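Side-chain contacts in GH26C (Muricauda sp. MAR_2010_75, PDB 6Q78), which probably hydrolyses internal beta-1,4-mannosidic linkages in mannans, as a family 26 glycoside hydrolase with a TIM-barrel fold: residues 132-135 with 136-139; 319-322 with 323-327. All coordinates share one frame; numbering follows the deposited sequence.

Contact 1 of 2, residues 132-135 with 136-139; sequences WFFQ and QENQ
Phe134 O accepts from Asn138 N at 2.8 Å, and Phe133 O from Glu137 N at 2.9 Å. With the companion bonds from Gln136 N to Trp132 O and from Gln139 N to Gln135 O, these form the first turns of helix 132-150, the helix joining strands 112-116 and 153-157 in a beta-alpha-beta unit of the TIM barrel. Just ahead of the helix, Asn131 OD1 takes up Phe134 N and Pro129 O receives Gln135 NE2, so groups near its start are already paired.

The charged group here is Glu137. Its OE1 forms a salt bridge with Lys202 and accepts a hydrogen bond from Asn125 ND2, while OE2 sits at the edge of the Phe134 ring, near the ring plane and 3.8 Å from CE2. Carboxylate and ring planes stand 75° apart. An anionic oxygen at the rim of a phenyl ring meets its slightly positive hydrogens, so the approach is probably mildly favourable.

One turn apart, Trp132 and Gln136 stack. Gln136 CG lies over the face of the indole, 3.6 Å from the centroid of the Trp132 six-membered ring, in a CH-pi contact. The bend at chi2 (-57°) lays the rest of the side chain along the same face, and the amide ends 12° from parallel to the ring, with Gln136 CD 3.6 Å from Trp132 CZ2. No hydrogen bond joins the two polar ends: Trp132 NE1 and Gln136 NE2 are both donors, 3.4 Å apart.

Trp132 also meets Phe119 edge-to-face, and its neighbour Phe133 packs on the loop residues Asp122, Leu124 and Asn125. The two adjacent aromatic rings touch as well, with Trp132 CE3 3.8 Å above the plane of the Phe133 ring, displaced toward its rim.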
loop_
_atom_site.group_PDB
_atom_site.type_symbol
_atom_site.label_atom_id
_atom_site.label_comp_id
_atom_site.label_asym_id
_atom_site.label_seq_id
_atom_site.Cartn_x
_atom_site.Cartn_y
_atom_site.Cartn_z
ATOM N N TRP A 132 14.717 -8.346 -18.771
ATOM C CA TRP A 132 14.746 -7.165 -17.898
ATOM C C TRP A 132 13.632 -7.200 -16.858
ATOM O O TRP A 132 13.841 -6.797 -15.716
ATOM C CB TRP A 132 14.683 -5.877 -18.745
ATOM C CG TRP A 132 14.772 -4.620 -17.906
ATOM C CD1 TRP A 132 15.910 -4.093 -17.342
ATOM C CD2 TRP A 132 13.685 -3.791 -17.474
ATOM N NE1 TRP A 132 15.602 -2.976 -16.610
ATOM C CE2 TRP A 132 14.247 -2.758 -16.681
ATOM C CE3 TRP A 132 12.296 -3.827 -17.670
ATOM C CZ2 TRP A 132 13.459 -1.746 -16.103
ATOM C CZ3 TRP A 132 11.518 -2.833 -17.093
ATOM C CH2 TRP A 132 12.111 -1.817 -16.293
ATOM N N PHE A 133 12.450 -7.667 -17.233
ATOM C CA PHE A 133 11.352 -7.703 -16.276
ATOM C C PHE A 133 11.644 -8.695 -15.161
ATOM O O PHE A 133 11.372 -8.399 -13.993
ATOM C CB PHE A 133 10.027 -8.038 -16.972
ATOM C CG PHE A 133 9.626 -7.020 -17.991
ATOM C CD1 PHE A 133 9.031 -5.815 -17.614
ATOM C CD2 PHE A 133 9.904 -7.252 -19.320
ATOM C CE1 PHE A 133 8.738 -4.875 -18.581
ATOM C CE2 PHE A 133 9.573 -6.298 -20.281
ATOM C CZ PHE A 133 9.017 -5.121 -19.886
ATOM N N PHE A 134 12.253 -9.844 -15.493
ATOM C CA PHE A 134 12.654 -10.771 -14.441
ATOM C C PHE A 134 13.745 -10.163 -13.574
ATOM O O PHE A 134 13.763 -10.374 -12.349
ATOM C CB PHE A 134 13.097 -12.119 -15.035
ATOM C CG PHE A 134 13.622 -13.053 -13.988
ATOM C CD1 PHE A 134 14.965 -13.323 -13.881
ATOM C CD2 PHE A 134 12.742 -13.568 -13.060
ATOM C CE1 PHE A 134 15.437 -14.156 -12.875
ATOM C CE2 PHE A 134 13.199 -14.389 -12.030
ATOM C CZ PHE A 134 14.534 -14.689 -11.941
ATOM N N GLN A 135 14.680 -9.413 -14.173
ATOM C CA GLN A 135 15.688 -8.738 -13.357
ATOM C C GLN A 135 15.031 -7.794 -12.363
ATOM O O GLN A 135 15.474 -7.699 -11.197
ATOM C CB GLN A 135 16.675 -7.984 -14.256
ATOM C CG GLN A 135 17.542 -8.922 -15.079
ATOM C CD GLN A 135 18.315 -8.195 -16.148
ATOM O OE1 GLN A 135 18.381 -6.964 -16.147
ATOM N NE2 GLN A 135 18.900 -8.955 -17.085
ATOM N N GLN A 136 13.969 -7.081 -12.777
ATOM C CA GLN A 136 13.256 -6.203 -11.835
ATOM C C GLN A 136 12.580 -7.025 -10.751
ATOM O O GLN A 136 12.631 -6.657 -9.573
ATOM C CB GLN A 136 12.229 -5.344 -12.586
ATOM C CG GLN A 136 12.897 -4.402 -13.642
ATOM C CD GLN A 136 13.933 -3.495 -12.998
ATOM O OE1 GLN A 136 13.590 -2.629 -12.191
ATOM N NE2 GLN A 136 15.196 -3.727 -13.300
ATOM N N GLU A 137 11.942 -8.130 -11.138
ATOM C CA GLU A 137 11.302 -9.042 -10.188
ATOM C C GLU A 137 12.301 -9.508 -9.140
ATOM O O GLU A 137 12.001 -9.517 -7.932
ATOM C CB GLU A 137 10.765 -10.242 -10.971
ATOM C CG GLU A 137 10.310 -11.370 -10.065
ATOM C CD GLU A 137 9.728 -12.524 -10.852
ATOM O OE1 GLU A 137 9.143 -12.271 -11.918
ATOM O OE2 GLU A 137 9.821 -13.693 -10.397
ATOM N N ASN A 138 13.503 -9.863 -9.573
ATOM C CA ASN A 138 14.501 -10.374 -8.637
ATOM C C ASN A 138 15.013 -9.288 -7.711
ATOM O O ASN A 138 15.295 -9.553 -6.523
ATOM C CB ASN A 138 15.660 -10.948 -9.431
ATOM C CG ASN A 138 16.610 -11.696 -8.582
ATOM O OD1 ASN A 138 16.316 -12.812 -8.148
ATOM N ND2 ASN A 138 17.773 -11.104 -8.337
ATOM N N GLN A 139 15.161 -8.065 -8.228
ATOM C CA GLN A 139 15.536 -6.959 -7.355
ATOM C C GLN A 139 14.435 -6.647 -6.334
ATOM O O GLN A 139 14.731 -6.391 -5.151
ATOM C CB GLN A 139 15.855 -5.710 -8.181
ATOM C CG GLN A 139 16.386 -4.585 -7.211
ATOM C CD GLN A 139 17.680 -5.014 -6.495
ATOM O OE1 GLN A 139 17.728 -5.215 -5.247
ATOM N NE2 GLN A 139 18.725 -5.177 -7.273
#

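Contact 2 of 2, residues 319-322 with 323-327; sequences IVSD and LAEER
Ser321 OG, Asp322 OD1 and Glu325 OE2 converge on one water, at 2.8 Å, 2.7 Å and 2.8 Å from its oxygen. It probably donates to the two carboxylates, although it has more acceptors in reach than protons to share. It sits between like charges whose oxygens, Asp322 OD1 and Glu325 OE2, lie 4.5 Å apart, and so probably eases their repulsion. Lys366 helps from outside: its NZ forms a salt bridge with Glu325 OE1, and its backbone N bonds to Ser321 OG.

Underneath runs the regular alpha-helical ladder of helix 306-327, one of the barrel's outer helices, with Glu325 N bonded to Ser321 O. The apolar side is lighter across the contact: Ile319 CG2 and Leu323 CD1 meet at 4.3 Å. With its CG anti to the carbonyl carbon (chi1 -75°), Leu323 lies back along the preceding turn, its CG 3.5 Å from Ile319 O. Ala324 and Val320 pack on Ala331 of strand 330-336, and Val320 and Leu323 on Met294 of strand 293-298, while Ile319 and Leu323 reach helix 278-281.

The water thus bridges two carboxylates; Lys366 probably offsets the charge of Glu325, while Asp322 has a long, weak ion pair with Lys318.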
loop_
_atom_site.group_PDB
_atom_site.type_symbol
_atom_site.label_atom_id
_atom_site.label_comp_id
_atom_site.label_asym_id
_atom_site.label_seq_id
_atom_site.Cartn_x
_atom_site.Cartn_y
_atom_site.Cartn_z
ATOM N N ILE A 319 -13.007 9.042 8.836
ATOM C CA ILE A 319 -14.014 8.097 8.363
ATOM C C ILE A 319 -13.411 6.701 8.264
ATOM O O ILE A 319 -14.016 5.715 8.695
ATOM C CB ILE A 319 -14.550 8.539 6.993
ATOM C CG1 ILE A 319 -15.459 9.778 7.131
ATOM C CG2 ILE A 319 -15.266 7.405 6.318
ATOM C CD1 ILE A 319 -15.774 10.401 5.763
ATOM N N VAL A 320 -12.268 6.585 7.578
ATOM C CA VAL A 320 -11.591 5.295 7.472
ATOM C C VAL A 320 -11.287 4.746 8.856
ATOM O O VAL A 320 -11.502 3.559 9.134
ATOM C CB VAL A 320 -10.315 5.428 6.620
ATOM C CG1 VAL A 320 -9.557 4.072 6.466
ATOM C CG2 VAL A 320 -10.665 6.027 5.230
ATOM N N SER A 321 -10.714 5.590 9.717
ATOM C CA SER A 321 -10.329 5.139 11.056
ATOM C C SER A 321 -11.549 4.684 11.865
ATOM O O SER A 321 -11.491 3.663 12.569
ATOM C CB SER A 321 -9.575 6.270 11.758
ATOM O OG SER A 321 -9.320 5.990 13.123
ATOM N N ASP A 322 -12.664 5.411 11.760
ATOM C CA ASP A 322 -13.878 5.002 12.471
ATOM C C ASP A 322 -14.391 3.657 11.970
ATOM O O ASP A 322 -14.822 2.809 12.770
ATOM C CB ASP A 322 -14.999 6.036 12.310
ATOM C CG ASP A 322 -14.816 7.267 13.174
ATOM O OD1 ASP A 322 -14.001 7.230 14.132
ATOM O OD2 ASP A 322 -15.538 8.272 12.910
ATOM N N LEU A 323 -14.391 3.453 10.650
ATOM C CA LEU A 323 -14.873 2.182 10.123
ATOM C C LEU A 323 -13.957 1.037 10.520
ATOM O O LEU A 323 -14.427 -0.068 10.825
ATOM C CB LEU A 323 -14.968 2.251 8.607
ATOM C CG LEU A 323 -16.142 3.037 8.064
ATOM C CD1 LEU A 323 -15.916 3.173 6.544
ATOM C CD2 LEU A 323 -17.463 2.330 8.376
ATOM N N ALA A 324 -12.638 1.271 10.510
ATOM C CA ALA A 324 -11.711 0.232 10.956
ATOM C C ALA A 324 -11.921 -0.122 12.429
ATOM O O ALA A 324 -11.827 -1.292 12.820
ATOM C CB ALA A 324 -10.275 0.696 10.702
ATOM N N GLU A 325 -12.208 0.870 13.274
ATOM C CA GLU A 325 -12.523 0.552 14.667
ATOM C C GLU A 325 -13.799 -0.283 14.756
ATOM O O GLU A 325 -13.846 -1.292 15.468
ATOM C CB GLU A 325 -12.651 1.843 15.465
ATOM C CG GLU A 325 -11.332 2.519 15.772
ATOM C CD GLU A 325 -11.405 3.415 16.986
ATOM O OE1 GLU A 325 -11.439 2.891 18.122
ATOM O OE2 GLU A 325 -11.444 4.645 16.803
ATOM N N GLU A 326 -14.825 0.086 14.006
ATOM C CA GLU A 326 -16.099 -0.626 14.102
ATOM C C GLU A 326 -16.008 -2.057 13.567
ATOM O O GLU A 326 -16.630 -2.972 14.133
ATOM C CB GLU A 326 -17.182 0.172 13.378
ATOM C CG GLU A 326 -17.644 1.363 14.199
ATOM C CD GLU A 326 -18.546 2.281 13.423
ATOM O OE1 GLU A 326 -18.797 3.408 13.905
ATOM O OE2 GLU A 326 -18.985 1.868 12.323
ATOM N N ARG A 327 -15.226 -2.277 12.500
ATOM C CA ARG A 327 -15.204 -3.555 11.793
ATOM C C ARG A 327 -13.979 -4.392 12.138
ATOM O O ARG A 327 -13.788 -5.464 11.558
ATOM C CB ARG A 327 -15.328 -3.336 10.289
ATOM C CG ARG A 327 -16.736 -2.818 9.914
ATOM C CD ARG A 327 -16.710 -1.966 8.695
ATOM N NE ARG A 327 -18.040 -1.418 8.425
ATOM C CZ ARG A 327 -18.855 -1.868 7.474
ATOM N NH1 ARG A 327 -18.486 -2.885 6.706
ATOM N NH2 ARG A 327 -20.045 -1.298 7.294
HETATM O O HOH W 1 -11.478 6.585 14.725
#

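Overall arrangement
Both contacts lie within helices outside the parallel barrel sheet, about two turns each, and both belong to the glycoside hydrolase family 26 barrel. Contact 1 comes first along the chain, at the start of helix 132-150, which connects strands 112-116 and 153-157. Contact 2 lies in the later part of helix 306-327, between strands 293-298 and 330-336. Their centres are 38 Å apart, on opposite sides of the chain's centre, and their nearest atoms are about 29 Å apart, so neither touches the other. Contact 1 is a surface patch, whereas contact 2 is partly buried. They are linked through the common barrel sheet, two distant instances of its repeating beta-alpha-beta crossover.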